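PDB 3MC9: Alr2269 protein from Nostoc sp., which probably takes part, as an Omp85-type outer-membrane protein with periplasmic POTRA domains, in the transport of polypeptides and the biogenesis of beta-barrel proteins. Local coordinates for residues L63-L68 / E122-G127; S141-Q146 / V212-A217. One frame throughout, in Å; residues are numbered along the deposited sequence.

How the contacts relate
Contact 1 and contact 2 sit in two successive POTRA domains, on opposite sides of the chain's centre. Their centres are 42 Å apart and their nearest atoms about 26 Å, so neither touches the other; along the chain contact 1 is complete before contact 2 opens. Both involve the first strand of a domain whose sheet places it parallel to the last strand, with the middle strand on that one's far side. In 63-68 / 122-127 the first strand meets the turn that joins strands 114-124 and 127-136, with little surface buried; in 141-146 / 212-217 first and last strands pair directly. What they share is the fold.

Contact 1: residues L63-L68 / E122-G127; sequences LVSEVL and EDTPLG
The carbonyl oxygen of Gly127 is where Ser65 and Thr124 converge. Thr124 OG1 donates to Gly127 O over 2.7 Å, in the carbonyl plane and on a lone pair, and Thr124 N adds a weak bond. From the other segment Ser65 OG stands 3.2 Å from Gly127 O, a weak bond, and the carbonyl O of Val128 is also within reach of its one proton. A chi1 of 60° sets this hydroxyl between its own backbone N and carbonyl carbon, facing the turn. Water bridges what the hydroxyls cannot span: it lies 2.5 Å from Ser65 OG and donates to Thr124 OG1 over 3.0 Å. Thr124 OG1 also accepts from Leu126 N at 3.1 Å, an ST turn; with the water this gives Thr124 OG1 three partners, which together should hold its rotation. Backbone also meets backbone, with Gly127 CA 3.4 Å from Leu63 O, while Leu63 CD2 rests 3.8 Å from the carbonyl O of Leu126. Strand 62-71 then pairs with strand 127-136 from Val128 onward, and Glu66 reaches Arg129 in a salt bridge. Thr124 to Gly127 form a type I turn, closing the hairpin of the last two strands of a POTRA domain beside its first strand.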
loop_
_atom_site.group_PDB
_atom_site.type_symbol
_atom_site.label_atom_id
_atom_site.label_comp_id
_atom_site.label_asym_id
_atom_site.label_seq_id
_atom_site.Cartn_x
_atom_site.Cartn_y
_atom_site.Cartn_z
ATOM N N LEU A 63 -14.858 5.510 -24.579
ATOM C CA LEU A 63 -15.620 4.360 -24.143
ATOM C C LEU A 63 -14.634 3.282 -23.788
ATOM O O LEU A 63 -13.581 3.171 -24.417
ATOM C CB LEU A 63 -16.556 3.881 -25.254
ATOM C CG LEU A 63 -17.412 2.671 -24.879
ATOM C CD1 LEU A 63 -18.562 3.116 -23.979
ATOM C CD2 LEU A 63 -17.917 2.013 -26.132
ATOM N N VAL A 64 -14.942 2.511 -22.755
ATOM C CA VAL A 64 -14.053 1.447 -22.336
ATOM C C VAL A 64 -14.695 0.157 -22.801
ATOM O O VAL A 64 -15.857 -0.089 -22.486
ATOM C CB VAL A 64 -13.820 1.441 -20.808
ATOM C CG1 VAL A 64 -13.175 0.109 -20.351
ATOM C CG2 VAL A 64 -12.934 2.617 -20.399
ATOM N N SER A 65 -13.952 -0.650 -23.567
ATOM C CA SER A 65 -14.475 -1.948 -24.043
ATOM C C SER A 65 -14.226 -3.106 -23.085
ATOM O O SER A 65 -14.984 -4.089 -23.084
ATOM C CB SER A 65 -13.888 -2.327 -25.407
ATOM O OG SER A 65 -12.470 -2.428 -25.352
ATOM N N GLU A 66 -13.151 -3.005 -22.307
ATOM C CA GLU A 66 -12.668 -4.129 -21.493
ATOM C C GLU A 66 -11.762 -3.654 -20.362
ATOM O O GLU A 66 -10.953 -2.755 -20.545
ATOM C CB GLU A 66 -11.900 -5.113 -22.376
ATOM C CG GLU A 66 -12.188 -6.569 -22.042
ATOM C CD GLU A 66 -11.406 -7.566 -22.900
ATOM O OE1 GLU A 66 -11.036 -7.238 -24.053
ATOM O OE2 GLU A 66 -11.175 -8.698 -22.417
ATOM N N VAL A 67 -11.943 -4.242 -19.183
ATOM C CA VAL A 67 -11.050 -3.997 -18.054
ATOM C C VAL A 67 -10.400 -5.302 -17.686
ATOM O O VAL A 67 -11.084 -6.296 -17.454
ATOM C CB VAL A 67 -11.780 -3.414 -16.818
ATOM C CG1 VAL A 67 -10.797 -3.287 -15.625
ATOM C CG2 VAL A 67 -12.372 -2.058 -17.159
ATOM N N LEU A 68 -9.076 -5.303 -17.666
ATOM C CA LEU A 68 -8.309 -6.473 -17.253
ATOM C C LEU A 68 -7.532 -6.087 -15.991
ATOM O O LEU A 68 -6.992 -4.978 -15.890
ATOM C CB LEU A 68 -7.344 -6.934 -18.364
ATOM C CG LEU A 68 -7.887 -7.169 -19.788
ATOM C CD1 LEU A 68 -6.803 -7.778 -20.733
ATOM C CD2 LEU A 68 -9.105 -8.065 -19.764
ATOM N N GLU A 122 -5.249 0.428 -24.009
ATOM C CA GLU A 122 -5.025 -0.002 -25.398
ATOM C C GLU A 122 -6.278 0.332 -26.195
ATOM O O GLU A 122 -7.364 -0.224 -25.956
ATOM C CB GLU A 122 -4.694 -1.506 -25.472
ATOM C CG GLU A 122 -4.241 -2.004 -26.838
ATOM C CD GLU A 122 -4.237 -3.529 -26.941
ATOM O OE1 GLU A 122 -5.319 -4.142 -26.831
ATOM O OE2 GLU A 122 -3.148 -4.117 -27.138
ATOM N N ASP A 123 -6.142 1.279 -27.116
ATOM C CA ASP A 123 -7.275 1.711 -27.914
ATOM C C ASP A 123 -7.607 0.647 -28.958
ATOM O O ASP A 123 -6.708 0.014 -29.541
ATOM C CB ASP A 123 -6.962 3.035 -28.613
ATOM C CG ASP A 123 -8.214 3.759 -29.109
ATOM O OD1 ASP A 123 -9.322 3.603 -28.543
ATOM O OD2 ASP A 123 -8.081 4.519 -30.080
ATOM N N THR A 124 -8.894 0.435 -29.174
ATOM C CA THR A 124 -9.371 -0.403 -30.272
ATOM C C THR A 124 -10.583 0.280 -30.917
ATOM O O THR A 124 -11.171 1.167 -30.329
ATOM C CB THR A 124 -9.771 -1.813 -29.755
ATOM O OG1 THR A 124 -11.078 -1.773 -29.176
ATOM C CG2 THR A 124 -8.768 -2.313 -28.698
ATOM N N PRO A 125 -10.976 -0.150 -32.125
ATOM C CA PRO A 125 -12.207 0.359 -32.737
ATOM C C PRO A 125 -13.460 0.257 -31.855
ATOM O O PRO A 125 -14.396 1.041 -32.046
ATOM C CB PRO A 125 -12.365 -0.533 -33.970
ATOM C CG PRO A 125 -10.931 -0.931 -34.330
ATOM C CD PRO A 125 -10.278 -1.115 -33.001
ATOM N N LEU A 126 -13.468 -0.694 -30.920
ATOM C CA LEU A 126 -14.617 -0.971 -30.056
ATOM C C LEU A 126 -14.607 -0.218 -28.728
ATOM O O LEU A 126 -15.593 -0.287 -27.978
ATOM C CB LEU A 126 -14.671 -2.461 -29.698
ATOM C CG LEU A 126 -14.496 -3.523 -30.779
ATOM C CD1 LEU A 126 -14.711 -4.916 -30.115
ATOM C CD2 LEU A 126 -15.425 -3.308 -31.923
ATOM N N GLY A 127 -13.508 0.476 -28.433
ATOM C CA GLY A 127 -13.296 1.060 -27.113
ATOM C C GLY A 127 -11.923 0.718 -26.538
ATOM O O GLY A 127 -11.172 -0.099 -27.092
HETATM O O HOH W 1 -11.923 -3.964 -27.268
#

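Contact 2: residues S141-Q146 / V212-A217; sequences SKVEIQ and VTLQVA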
loop_
_atom_site.group_PDB
_atom_site.type_symbol
_atom_site.label_atom_id
_atom_site.label_comp_id
_atom_site.label_asym_id
_atom_site.label_seq_id
_atom_site.Cartn_x
_atom_site.Cartn_y
_atom_site.Cartn_z
ATOM N N SER A 141 7.288 -10.406 6.815
ATOM C CA SER A 141 8.122 -11.238 7.677
ATOM C C SER A 141 8.456 -10.495 8.965
ATOM O O SER A 141 8.413 -11.085 10.052
ATOM C CB SER A 141 9.401 -11.692 6.967
ATOM O OG SER A 141 10.164 -10.591 6.518
ATOM N N LYS A 142 8.786 -9.207 8.855
ATOM C CA LYS A 142 9.025 -8.406 10.046
ATOM C C LYS A 142 9.013 -6.883 9.864
ATOM O O LYS A 142 9.126 -6.370 8.750
ATOM C CB LYS A 142 10.319 -8.870 10.718
ATOM C CG LYS A 142 11.555 -8.072 10.444
ATOM C CD LYS A 142 12.338 -7.895 11.727
ATOM C CE LYS A 142 13.481 -8.859 11.870
ATOM N NZ LYS A 142 14.278 -8.457 13.069
ATOM N N VAL A 143 8.826 -6.183 10.986
ATOM C CA VAL A 143 8.935 -4.731 11.052
ATOM C C VAL A 143 10.110 -4.343 11.960
ATOM O O VAL A 143 10.212 -4.813 13.093
ATOM C CB VAL A 143 7.617 -4.057 11.550
ATOM C CG1 VAL A 143 7.785 -2.554 11.658
ATOM C CG2 VAL A 143 6.464 -4.381 10.615
ATOM N N GLU A 144 10.996 -3.506 11.431
ATOM C CA GLU A 144 12.131 -2.951 12.162
ATOM C C GLU A 144 11.974 -1.443 12.307
ATOM O O GLU A 144 11.565 -0.782 11.360
ATOM C CB GLU A 144 13.405 -3.129 11.349
ATOM C CG GLU A 144 14.002 -4.488 11.339
ATOM C CD GLU A 144 15.254 -4.531 10.478
ATOM O OE1 GLU A 144 15.700 -3.452 10.021
ATOM O OE2 GLU A 144 15.789 -5.634 10.261
ATOM N N ILE A 145 12.363 -0.904 13.459
ATOM C CA ILE A 145 12.476 0.535 13.647
ATOM C C ILE A 145 13.920 0.965 13.447
ATOM O O ILE A 145 14.835 0.364 13.998
ATOM C CB ILE A 145 12.067 0.957 15.058
ATOM C CG1 ILE A 145 10.571 0.714 15.280
ATOM C CG2 ILE A 145 12.430 2.444 15.322
ATOM C CD1 ILE A 145 10.176 0.802 16.748
ATOM N N GLN A 146 14.117 2.013 12.663
ATOM C CA GLN A 146 15.423 2.599 12.449
ATOM C C GLN A 146 15.365 4.031 12.977
ATOM O O GLN A 146 14.724 4.906 12.385
ATOM C CB GLN A 146 15.726 2.557 10.958
ATOM C CG GLN A 146 16.988 3.254 10.499
ATOM C CD GLN A 146 17.047 3.332 8.976
ATOM O OE1 GLN A 146 16.386 4.171 8.345
ATOM N NE2 GLN A 146 17.810 2.432 8.379
ATOM N N VAL A 212 9.735 -4.728 6.605
ATOM C CA VAL A 212 9.376 -3.319 6.622
ATOM C C VAL A 212 10.266 -2.566 7.600
ATOM O O VAL A 212 10.290 -2.884 8.788
ATOM C CB VAL A 212 7.929 -3.115 7.061
ATOM C CG1 VAL A 212 7.575 -1.606 7.101
ATOM C CG2 VAL A 212 7.003 -3.885 6.155
ATOM N N THR A 213 10.962 -1.552 7.103
ATOM C CA THR A 213 11.760 -0.688 7.941
ATOM C C THR A 213 11.033 0.647 8.124
ATOM O O THR A 213 10.738 1.339 7.141
ATOM C CB THR A 213 13.141 -0.437 7.326
ATOM O OG1 THR A 213 13.751 -1.693 6.996
ATOM C CG2 THR A 213 14.033 0.351 8.279
ATOM N N LEU A 214 10.742 0.988 9.376
ATOM C CA LEU A 214 10.138 2.275 9.743
ATOM C C LEU A 214 11.205 3.190 10.335
ATOM O O LEU A 214 11.756 2.928 11.406
ATOM C CB LEU A 214 9.031 2.086 10.772
ATOM C CG LEU A 214 7.899 1.132 10.413
ATOM C CD1 LEU A 214 6.943 0.984 11.619
ATOM C CD2 LEU A 214 7.179 1.660 9.176
ATOM N N GLN A 215 11.503 4.252 9.612
ATOM C CA GLN A 215 12.433 5.267 10.051
ATOM C C GLN A 215 11.627 6.215 10.924
ATOM O O GLN A 215 10.598 6.703 10.469
ATOM C CB GLN A 215 12.932 5.979 8.802
ATOM C CG GLN A 215 14.237 6.694 8.935
ATOM C CD GLN A 215 14.891 6.893 7.561
ATOM O OE1 GLN A 215 14.480 7.750 6.777
ATOM N NE2 GLN A 215 15.900 6.076 7.261
ATOM N N VAL A 216 12.087 6.458 12.159
ATOM C CA VAL A 216 11.387 7.295 13.132
ATOM C C VAL A 216 12.308 8.391 13.673
ATOM O O VAL A 216 13.438 8.116 14.064
ATOM C CB VAL A 216 10.870 6.465 14.340
ATOM C CG1 VAL A 216 10.086 7.344 15.294
ATOM C CG2 VAL A 216 10.003 5.330 13.875
ATOM N N ALA A 217 11.823 9.630 13.661
ATOM C CA ALA A 217 12.466 10.738 14.362
ATOM C C ALA A 217 11.884 10.693 15.755
ATOM O O ALA A 217 10.794 11.153 15.985
ATOM C CB ALA A 217 12.151 12.079 13.691
#
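Val143 lies beside Val212 and reaches onward to Leu214 in the neighbouring parallel strand. Its CB is 4.0 Å from Val212 O; from there the two methyls part. CG2 comes 4.0 Å from Val212 CB, the two valines side by side and pointing the same way. CG1, held anti to the backbone N by a chi1 of 178°, slants across to Leu214 and ends 3.6 Å from its CD1. Further along the same face, Ile145 CG2 meets Val216 CG2 at 4.0 Å. Helix 176-192 covers this face, with Leu179 against Val143 and Tyr190 against both Ile145 and Val216, while Phe166 of helix 161-166 packs on Val143 and Leu214. The opposite face carries Glu144, Gln146, Thr213 and Gln215, and there Gln146 CB touches Thr213 CG2 at 3.9 Å. Between the faces five nearly straight backbone bonds alternate direction, from Val212 N to Lys142 O at 2.8 Å through to Val216 N to Gln146 O at 3.1 Å. The chemistry implies a two-sided sheet: main-chain bonds set the register of first and last POTRA strands, aliphatic branches fasten them to the helices, and polar groups line the face turned from those helices.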